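Side-chain contacts in sulfonate ABC transporter, periplasmic sulfonate-binding protein SsuA (Methylobacillus flagellatus, PDB 3UIF), which probably captures sulfonates or related sulfur compounds in the periplasm and delivers them to an ABC importer in the inner membrane: residues Asp197-Gly202 against Asp260-Ser265; Arg256-Gln261 against Arg267-Pro272; Ala24-Leu29 against Ala93-Thr98. All coordinates share one frame; numbering follows the deposited sequence.

Interaction 1 of 3, residues Asp197-Gly202 against Asp260-Ser265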
loop_
_atom_site.group_PDB
_atom_site.type_symbol
_atom_site.label_atom_id
_atom_site.label_comp_id
_atom_site.label_asym_id
_atom_site.label_seq_id
_atom_site.Cartn_x
_atom_site.Cartn_y
_atom_site.Cartn_z
ATOM N N ASP A 197 2.763 -9.768 6.707
ATOM C CA ASP A 197 2.838 -9.803 5.235
ATOM C C ASP A 197 1.499 -9.844 4.478
ATOM O O ASP A 197 1.479 -9.643 3.273
ATOM C CB ASP A 197 3.746 -10.942 4.746
ATOM C CG ASP A 197 3.359 -12.279 5.309
ATOM O OD1 ASP A 197 2.963 -13.193 4.541
ATOM O OD2 ASP A 197 3.449 -12.419 6.545
ATOM N N TRP A 198 0.397 -10.102 5.175
ATOM C CA TRP A 198 -0.927 -10.088 4.544
ATOM C C TRP A 198 -1.436 -8.693 4.331
ATOM O O TRP A 198 -2.416 -8.483 3.615
ATOM C CB TRP A 198 -1.937 -10.836 5.384
ATOM C CG TRP A 198 -1.654 -12.303 5.571
ATOM C CD1 TRP A 198 -0.420 -12.944 5.598
ATOM C CD2 TRP A 198 -2.637 -13.359 5.826
ATOM N NE1 TRP A 198 -0.573 -14.286 5.826
ATOM C CE2 TRP A 198 -1.875 -14.600 5.977
ATOM C CE3 TRP A 198 -4.029 -13.400 5.932
ATOM C CZ2 TRP A 198 -2.491 -15.808 6.219
ATOM C CZ3 TRP A 198 -4.637 -14.635 6.191
ATOM C CH2 TRP A 198 -3.884 -15.805 6.328
ATOM N N LYS A 199 -0.784 -7.729 4.963
ATOM C CA LYS A 199 -1.132 -6.335 4.820
ATOM C C LYS A 199 -0.591 -5.790 3.507
ATOM O O LYS A 199 0.388 -6.311 2.971
ATOM C CB LYS A 199 -0.539 -5.555 5.979
ATOM C CG LYS A 199 -1.414 -5.506 7.216
ATOM C CD LYS A 199 -0.538 -5.265 8.441
ATOM C CE LYS A 199 -1.322 -5.433 9.728
ATOM N NZ LYS A 199 -1.607 -4.063 10.201
ATOM N N LEU A 200 -1.222 -4.738 3.004
ATOM C CA LEU A 200 -0.776 -4.082 1.760
ATOM C C LEU A 200 0.508 -3.254 1.950
ATOM O O LEU A 200 0.731 -2.632 3.002
ATOM C CB LEU A 200 -1.901 -3.218 1.163
ATOM C CG LEU A 200 -2.946 -3.974 0.330
ATOM C CD1 LEU A 200 -3.176 -5.394 0.840
ATOM C CD2 LEU A 200 -4.258 -3.232 0.250
HETATM N N MSE A 201 1.352 -3.265 0.924
HETATM C CA MSE A 201 2.663 -2.605 0.994
HETATM C C MSE A 201 2.923 -1.683 -0.197
HETATM O O MSE A 201 2.002 -1.332 -0.940
HETATM C CB MSE A 201 3.726 -3.688 1.151
HETATM C CG MSE A 201 3.511 -4.478 2.440
HETATM SE SE MSE A 201 5.204 -5.315 3.010
HETATM C CE MSE A 201 4.581 -6.283 4.609
ATOM N N GLY A 202 4.183 -1.282 -0.367
ATOM C CA GLY A 202 4.605 -0.364 -1.417
ATOM C C GLY A 202 5.556 0.684 -0.875
ATOM O O GLY A 202 6.218 0.495 0.150
ATOM N N ASP A 260 -6.679 1.129 14.630
ATOM C CA ASP A 260 -7.162 0.754 15.950
ATOM C C ASP A 260 -6.992 -0.748 16.206
ATOM O O ASP A 260 -7.321 -1.569 15.344
ATOM C CB ASP A 260 -8.630 1.116 16.037
ATOM C CG ASP A 260 -8.927 1.968 17.217
ATOM O OD1 ASP A 260 -9.187 1.399 18.324
ATOM O OD2 ASP A 260 -8.891 3.214 17.029
ATOM N N GLN A 261 -6.472 -1.105 17.378
ATOM C CA GLN A 261 -6.419 -2.510 17.797
ATOM C C GLN A 261 -5.670 -3.456 16.828
ATOM O O GLN A 261 -5.897 -4.666 16.804
ATOM C CB GLN A 261 -7.825 -3.032 18.138
ATOM C CG GLN A 261 -8.568 -2.149 19.134
ATOM C CD GLN A 261 -9.753 -2.839 19.782
ATOM O OE1 GLN A 261 -10.780 -3.077 19.140
ATOM N NE2 GLN A 261 -9.621 -3.161 21.079
ATOM N N ASP A 262 -4.740 -2.885 16.077
ATOM C CA ASP A 262 -3.938 -3.611 15.099
ATOM C C ASP A 262 -2.784 -4.364 15.804
ATOM O O ASP A 262 -2.329 -3.939 16.868
ATOM C CB ASP A 262 -3.398 -2.597 14.077
ATOM C CG ASP A 262 -3.026 -3.226 12.727
ATOM O OD1 ASP A 262 -2.859 -4.473 12.609
ATOM O OD2 ASP A 262 -2.869 -2.435 11.771
ATOM N N ASN A 263 -2.327 -5.480 15.236
ATOM C CA ASN A 263 -1.147 -6.157 15.788
ATOM C C ASN A 263 0.180 -5.512 15.360
ATOM O O ASN A 263 1.260 -6.015 15.665
ATOM C CB ASN A 263 -1.154 -7.667 15.501
ATOM C CG ASN A 263 -1.162 -8.000 14.020
ATOM O OD1 ASN A 263 -1.172 -7.127 13.143
ATOM N ND2 ASN A 263 -1.185 -9.282 13.737
ATOM N N VAL A 264 0.070 -4.401 14.641
ATOM C CA VAL A 264 1.215 -3.587 14.253
ATOM C C VAL A 264 1.002 -2.160 14.780
ATOM O O VAL A 264 -0.006 -1.515 14.467
ATOM C CB VAL A 264 1.400 -3.584 12.718
ATOM C CG1 VAL A 264 2.579 -2.705 12.328
ATOM C CG2 VAL A 264 1.587 -5.007 12.187
ATOM N N SER A 265 1.934 -1.687 15.598
ATOM C CA SER A 265 1.843 -0.363 16.207
ATOM C C SER A 265 1.840 0.753 15.174
ATOM O O SER A 265 2.148 0.535 14.007
ATOM C CB SER A 265 3.001 -0.143 17.173
ATOM O OG SER A 265 4.163 0.232 16.483
#
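With CG turned anti to its carbonyl carbon (chi1 -87°), Lys199 runs out almost fully extended and bends only at its last torsion (chi4 -103°), which swings the ammonium group onto Asp262. Asp262 reaches back from the other direction, its CG carried opposite its own backbone N (chi1 -157°), and the carboxylate presents both oxygens to the ammonium group. A salt bridge of 2.6 Å runs from Lys199 NZ to Asp262 OD2. A hydrogen bond of 2.7 Å joins Lys199 NZ to Asp262 OD1 through the syn lone pair. This two-oxygen grip illustrates how one carboxylate can hold a charged amine without relying on a single direction. OD2 is shared further, with Arg269 and Asn100, and such a cluster of positive and polar groups would probably keep Asp262 ionised. On the same loop, the backbone N of Asn263 gives a weak bond to Asp262 OD1. The aliphatic end of Lys199 is lined by carbon and amide groups: CE lies 3.8 Å from Val264 CG2, and Asn263 runs alongside in the opposite sense, its OD1 3.8 Å from Lys199 CE, while its ND2 is held by the carbonyl of Ala194. Segment 197-202 leads from strand 185-190 of one sheet to strand 202-207 of the other, and its backbone pairs with segment 93-98, the other connection, Leu200 with Thr98 and Gly202 with Trp95. A charged link between a crossing segment and the long loop beside it thus belongs to the hinge region of a two-lobed, type II periplasmic binding fold.

Interaction 2 of 3, residues Arg256-Gln261 against Arg267-Pro272. With GOL (glycerol), chain D.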
loop_
_atom_site.group_PDB
_atom_site.type_symbol
_atom_site.label_atom_id
_atom_site.label_comp_id
_atom_site.label_asym_id
_atom_site.label_seq_id
_atom_site.Cartn_x
_atom_site.Cartn_y
_atom_site.Cartn_z
ATOM N N ARG A 256 -9.151 6.489 11.318
ATOM C CA ARG A 256 -8.621 6.299 12.658
ATOM C C ARG A 256 -8.778 4.842 13.084
ATOM O O ARG A 256 -7.945 4.294 13.804
ATOM C CB ARG A 256 -9.350 7.249 13.625
ATOM C CG ARG A 256 -8.831 7.295 15.053
ATOM C CD ARG A 256 -9.545 8.368 15.878
ATOM N NE ARG A 256 -9.227 9.726 15.400
ATOM C CZ ARG A 256 -10.107 10.594 14.891
ATOM N NH1 ARG A 256 -11.407 10.289 14.800
ATOM N NH2 ARG A 256 -9.683 11.788 14.484
ATOM N N ARG A 257 -9.843 4.214 12.602
ATOM C CA ARG A 257 -10.135 2.831 12.968
ATOM C C ARG A 257 -9.245 1.830 12.256
ATOM O O ARG A 257 -9.010 0.729 12.756
ATOM C CB ARG A 257 -11.605 2.524 12.747
ATOM C CG ARG A 257 -12.405 2.906 13.961
ATOM C CD ARG A 257 -13.870 2.679 13.723
ATOM N NE ARG A 257 -14.409 3.727 12.873
ATOM C CZ ARG A 257 -15.675 3.785 12.500
ATOM N NH1 ARG A 257 -16.514 2.844 12.907
ATOM N NH2 ARG A 257 -16.097 4.769 11.723
ATOM N N GLU A 258 -8.756 2.224 11.088
ATOM C CA GLU A 258 -7.796 1.431 10.337
ATOM C C GLU A 258 -6.553 1.094 11.188
ATOM O O GLU A 258 -5.969 0.017 11.030
ATOM C CB GLU A 258 -7.440 2.145 9.007
ATOM C CG GLU A 258 -6.149 1.714 8.304
ATOM C CD GLU A 258 -6.150 0.262 7.836
ATOM O OE1 GLU A 258 -5.082 -0.226 7.411
ATOM O OE2 GLU A 258 -7.188 -0.418 7.877
ATOM N N TYR A 259 -6.191 1.993 12.106
ATOM C CA TYR A 259 -5.033 1.800 12.983
ATOM C C TYR A 259 -5.396 1.300 14.374
ATOM O O TYR A 259 -4.535 1.047 15.194
ATOM C CB TYR A 259 -4.206 3.088 13.061
ATOM C CG TYR A 259 -3.677 3.456 11.709
ATOM C CD1 TYR A 259 -2.475 2.932 11.258
ATOM C CD2 TYR A 259 -4.415 4.264 10.840
ATOM C CE1 TYR A 259 -1.992 3.231 10.006
ATOM C CE2 TYR A 259 -3.944 4.558 9.574
ATOM C CZ TYR A 259 -2.726 4.041 9.163
ATOM O OH TYR A 259 -2.228 4.319 7.907
ATOM N N ASP A 260 -6.679 1.129 14.630
ATOM C CA ASP A 260 -7.162 0.754 15.950
ATOM C C ASP A 260 -6.992 -0.748 16.206
ATOM O O ASP A 260 -7.321 -1.569 15.344
ATOM C CB ASP A 260 -8.630 1.116 16.037
ATOM C CG ASP A 260 -8.927 1.968 17.217
ATOM O OD1 ASP A 260 -9.187 1.399 18.324
ATOM O OD2 ASP A 260 -8.891 3.214 17.029
ATOM N N GLN A 261 -6.472 -1.105 17.378
ATOM C CA GLN A 261 -6.419 -2.510 17.797
ATOM C C GLN A 261 -5.670 -3.456 16.828
ATOM O O GLN A 261 -5.897 -4.666 16.804
ATOM C CB GLN A 261 -7.825 -3.032 18.138
ATOM C CG GLN A 261 -8.568 -2.149 19.134
ATOM C CD GLN A 261 -9.753 -2.839 19.782
ATOM O OE1 GLN A 261 -10.780 -3.077 19.140
ATOM N NE2 GLN A 261 -9.621 -3.161 21.079
ATOM N N ARG A 267 3.905 3.310 14.868
ATOM C CA ARG A 267 5.249 3.454 14.347
ATOM C C ARG A 267 5.614 2.349 13.362
ATOM O O ARG A 267 6.162 2.607 12.291
ATOM C CB ARG A 267 6.249 3.481 15.495
ATOM C CG ARG A 267 7.650 3.914 15.077
ATOM C CD ARG A 267 8.688 3.582 16.137
ATOM N NE ARG A 267 8.524 4.412 17.323
ATOM C CZ ARG A 267 9.437 4.530 18.291
ATOM N NH1 ARG A 267 10.591 3.867 18.203
ATOM N NH2 ARG A 267 9.198 5.313 19.346
ATOM N N GLN A 268 5.315 1.116 13.729
ATOM C CA GLN A 268 5.619 -0.029 12.877
ATOM C C GLN A 268 4.885 -0.017 11.523
ATOM O O GLN A 268 5.386 -0.559 10.534
ATOM C CB GLN A 268 5.380 -1.338 13.636
ATOM C CG GLN A 268 6.380 -1.610 14.747
ATOM C CD GLN A 268 7.797 -1.819 14.225
ATOM O OE1 GLN A 268 8.693 -0.991 14.459
ATOM N NE2 GLN A 268 8.009 -2.916 13.506
ATOM N N ARG A 269 3.725 0.632 11.467
ATOM C CA ARG A 269 2.992 0.776 10.216
ATOM C C ARG A 269 3.775 1.567 9.160
ATOM O O ARG A 269 3.472 1.488 7.968
ATOM C CB ARG A 269 1.618 1.411 10.455
ATOM C CG ARG A 269 0.632 0.541 11.232
ATOM C CD ARG A 269 0.151 -0.690 10.476
ATOM N NE ARG A 269 -0.576 -0.328 9.263
ATOM C CZ ARG A 269 -1.888 -0.088 9.187
ATOM N NH1 ARG A 269 -2.670 -0.170 10.260
ATOM N NH2 ARG A 269 -2.425 0.226 8.021
ATOM N N TRP A 270 4.782 2.307 9.610
ATOM C CA TRP A 270 5.543 3.197 8.766
ATOM C C TRP A 270 6.918 2.657 8.482
ATOM O O TRP A 270 7.737 3.329 7.866
ATOM C CB TRP A 270 5.631 4.567 9.441
ATOM C CG TRP A 270 4.314 5.319 9.454
ATOM C CD1 TRP A 270 3.341 5.320 10.453
ATOM C CD2 TRP A 270 3.774 6.191 8.407
ATOM N NE1 TRP A 270 2.277 6.104 10.112
ATOM C CE2 TRP A 270 2.461 6.657 8.899
ATOM C CE3 TRP A 270 4.223 6.623 7.152
ATOM C CZ2 TRP A 270 1.654 7.521 8.149
ATOM C CZ3 TRP A 270 3.400 7.491 6.418
ATOM C CH2 TRP A 270 2.150 7.931 6.906
ATOM N N SER A 271 7.182 1.428 8.916
ATOM C CA SER A 271 8.514 0.843 8.846
ATOM C C SER A 271 9.059 0.725 7.422
ATOM O O SER A 271 8.369 0.271 6.521
ATOM C CB SER A 271 8.536 -0.516 9.546
ATOM O OG SER A 271 9.789 -1.150 9.390
ATOM N N PRO A 272 10.307 1.153 7.219
ATOM C CA PRO A 272 10.971 1.054 5.922
ATOM C C PRO A 272 11.903 -0.149 5.829
ATOM O O PRO A 272 12.639 -0.301 4.858
ATOM C CB PRO A 272 11.781 2.343 5.873
ATOM C CG PRO A 272 12.146 2.583 7.312
ATOM C CD PRO A 272 11.003 2.078 8.132
HETATM C C1 GOL D . 0.785 4.682 5.110
HETATM O O1 GOL D . 1.263 4.583 3.756
HETATM C C2 GOL D . 1.796 4.073 6.081
HETATM O O2 GOL D . 2.341 2.858 5.539
HETATM C C3 GOL D . 1.061 3.751 7.354
HETATM O O3 GOL D . -0.086 2.974 7.027
#
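Arg269 meets Glu258 at its edge and Tyr259 over one face, beside the interlobe cleft of this type II periplasmic binding fold, where a type I beta turn runs from Arg257 to Asp260, following on from helix 252-257. The tight part gathers round the guanidinium. Tyr259 CE1 lies over the centre of one face, 3.4 Å from Arg269 CZ, with the two planes only 22° apart. Glu258 comes in near the edge, somewhat tilted from the guanidinium plane, its carboxylate turned 86° from it, and a salt bridge of 2.8 Å joins Glu258 OE1, met on the anti side, to Arg269 NH2. A weak bond from NH1 to the Glu258 carbonyl adds a second hold. The bend at chi2 (-68°), repeated at chi3, folds the arginine back on itself to bring the flat group there. Both charges have further partners: Asp262 for Arg269, Tyr102 and the backbone N of Asn100 for Glu258. The turn's far side is looser: the CB of Asp260 points away from segment 267-272. Beyond the tyrosine sits a glycerol, probably from the crystallisation liquor: Tyr259 OH donates to glycerol O3 at 2.7 Å, and glycerol C3 lies over the centre of the Trp270 ring, 3.6 Å from CE2.

Interaction 3 of 3, residues Ala24-Leu29 against Ala93-Thr98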
loop_
_atom_site.group_PDB
_atom_site.type_symbol
_atom_site.label_atom_id
_atom_site.label_comp_id
_atom_site.label_asym_id
_atom_site.label_seq_id
_atom_site.Cartn_x
_atom_site.Cartn_y
_atom_site.Cartn_z
ATOM N N ALA A 24 -2.060 8.889 -1.892
ATOM C CA ALA A 24 -2.105 7.595 -1.179
ATOM C C ALA A 24 -1.204 7.514 0.090
ATOM O O ALA A 24 -0.132 6.885 0.086
ATOM C CB ALA A 24 -1.846 6.434 -2.140
ATOM N N GLY A 25 -1.665 8.190 1.159
ATOM C CA GLY A 25 -1.089 8.112 2.507
ATOM C C GLY A 25 0.311 8.690 2.595
ATOM O O GLY A 25 0.513 9.818 3.129
ATOM N N SER A 26 1.281 7.931 2.075
ATOM C CA SER A 26 2.687 8.315 2.203
ATOM C C SER A 26 2.993 9.618 1.471
ATOM O O SER A 26 3.676 10.503 2.005
ATOM C CB SER A 26 3.566 7.205 1.658
ATOM O OG SER A 26 4.858 7.307 2.204
ATOM N N ALA A 27 2.476 9.720 0.246
ATOM C CA ALA A 27 2.736 10.851 -0.627
ATOM C C ALA A 27 2.227 12.173 -0.049
ATOM O O ALA A 27 2.934 13.181 -0.107
ATOM C CB ALA A 27 2.156 10.602 -2.009
ATOM N N SER A 28 1.023 12.178 0.526
ATOM C CA SER A 28 0.445 13.433 1.022
ATOM C C SER A 28 1.409 14.129 2.000
ATOM O O SER A 28 1.663 15.343 1.909
ATOM C CB SER A 28 -0.919 13.184 1.668
ATOM O OG SER A 28 -0.847 12.022 2.486
ATOM N N LEU A 29 1.964 13.320 2.896
ATOM C CA LEU A 29 2.942 13.730 3.898
ATOM C C LEU A 29 4.213 14.277 3.258
ATOM O O LEU A 29 4.833 15.229 3.745
ATOM C CB LEU A 29 3.262 12.503 4.757
ATOM C CG LEU A 29 4.556 12.407 5.552
ATOM C CD1 LEU A 29 4.496 13.312 6.777
ATOM C CD2 LEU A 29 4.774 10.956 5.949
ATOM N N ALA A 93 12.539 2.739 -0.927
ATOM C CA ALA A 93 12.011 3.078 0.398
ATOM C C ALA A 93 10.588 2.522 0.576
ATOM O O ALA A 93 9.624 3.075 0.017
ATOM C CB ALA A 93 12.034 4.590 0.628
ATOM N N PRO A 94 10.457 1.412 1.332
ATOM C CA PRO A 94 9.155 0.852 1.656
ATOM C C PRO A 94 8.410 1.836 2.551
ATOM O O PRO A 94 9.026 2.412 3.453
ATOM C CB PRO A 94 9.495 -0.428 2.433
ATOM C CG PRO A 94 10.916 -0.735 2.116
ATOM C CD PRO A 94 11.546 0.607 1.910
ATOM N N TRP A 95 7.115 2.037 2.295
ATOM C CA TRP A 95 6.346 2.990 3.078
ATOM C C TRP A 95 5.666 2.377 4.293
ATOM O O TRP A 95 4.930 3.048 5.020
ATOM C CB TRP A 95 5.368 3.757 2.191
ATOM C CG TRP A 95 4.236 2.957 1.567
ATOM C CD1 TRP A 95 3.751 1.703 1.950
ATOM C CD2 TRP A 95 3.376 3.364 0.446
ATOM N NE1 TRP A 95 2.702 1.321 1.161
ATOM C CE2 TRP A 95 2.412 2.267 0.249
ATOM C CE3 TRP A 95 3.301 4.491 -0.381
ATOM C CZ2 TRP A 95 1.435 2.307 -0.750
ATOM C CZ3 TRP A 95 2.307 4.522 -1.375
ATOM C CH2 TRP A 95 1.397 3.451 -1.551
ATOM N N GLY A 96 5.918 1.095 4.523
ATOM C CA GLY A 96 5.309 0.381 5.618
ATOM C C GLY A 96 4.115 -0.428 5.157
ATOM O O GLY A 96 4.101 -0.993 4.042
ATOM N N THR A 97 3.103 -0.503 6.006
ATOM C CA THR A 97 1.943 -1.274 5.641
ATOM C C THR A 97 0.803 -0.334 5.461
ATOM O O THR A 97 0.408 0.398 6.368
ATOM C CB THR A 97 1.606 -2.387 6.644
ATOM O OG1 THR A 97 1.821 -1.909 7.976
ATOM C CG2 THR A 97 2.479 -3.613 6.390
ATOM N N THR A 98 0.274 -0.336 4.254
ATOM C CA THR A 98 -0.662 0.693 3.913
ATOM C C THR A 98 -2.101 0.400 4.404
ATOM O O THR A 98 -2.747 1.298 4.949
ATOM C CB THR A 98 -0.475 1.150 2.438
ATOM O OG1 THR A 98 -1.230 2.340 2.193
ATOM C CG2 THR A 98 -0.823 0.079 1.438
#
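Ala24, just before helix 26-32, and Ser26, in its first turn, meet a single large side chain of segment 93-98, that of Trp95. The segment begins at Ala93, where the chain turns a corner; the backbone here is paired with Val204, and the methyl touches Tyr225 of helix 215-233. Pro94 carries the chain on against Tyr274. Trp95 then does the work. Its CG sits between the backbone N and the carbonyl carbon (chi1 67°), and the indole is thereby thrown across to the helix start. Ser26 CB approaches the ring obliquely, 3.4 Å from Trp95 CE3, and Ser26 OG lies 3.6 Å from Trp95 CB while hydrogen-bonding with Tyr225. Further out along the indole, Trp95 CZ3 is 3.7 Å from the carbonyl O of Ala24, and the alanine CB lies 4.4 Å from CH2. After Gly96, Thr97 offers its carbonyl to Arg269 and to the bound glycerol. Thr98 closes the segment, paired through its backbone with Leu200. Gly25 is the N-cap, and the glycerol O1 lies 3.7 Å from the backbone N of Ser26, a place consistent with a pocket that receives an anion at a helix N-terminus. No hydrogen bond crosses the contact itself, which implies that between these two segments it is van der Waals fit to the indole that matters, while the polar end of Ser26 is satisfied by Tyr225.

How the interactions relate
Together the three contacts show chemistry following place. The centre of interaction 3 is closest to the chain's centre, about 7 Å away; it has no hydrogen bond between its two segments and rests on packing. Interactions 1 and 2 sit farther out on one side of that centre, with their own centres about 6 Å apart, and depend on ion pairs. Interaction 2 is buried, whereas interaction 1 reaches the surface on its loop side. The loop after helix 252-257 serves both, sharing Asp260 and Gln261, and Asp262 with Arg269 fuses them into one charge network. Segments 197-202 and 93-98, paired by backbone, both run between the sheets, while Arg269 O bonds to Thr97 N, joining interactions 2 and 3 around the glycerol.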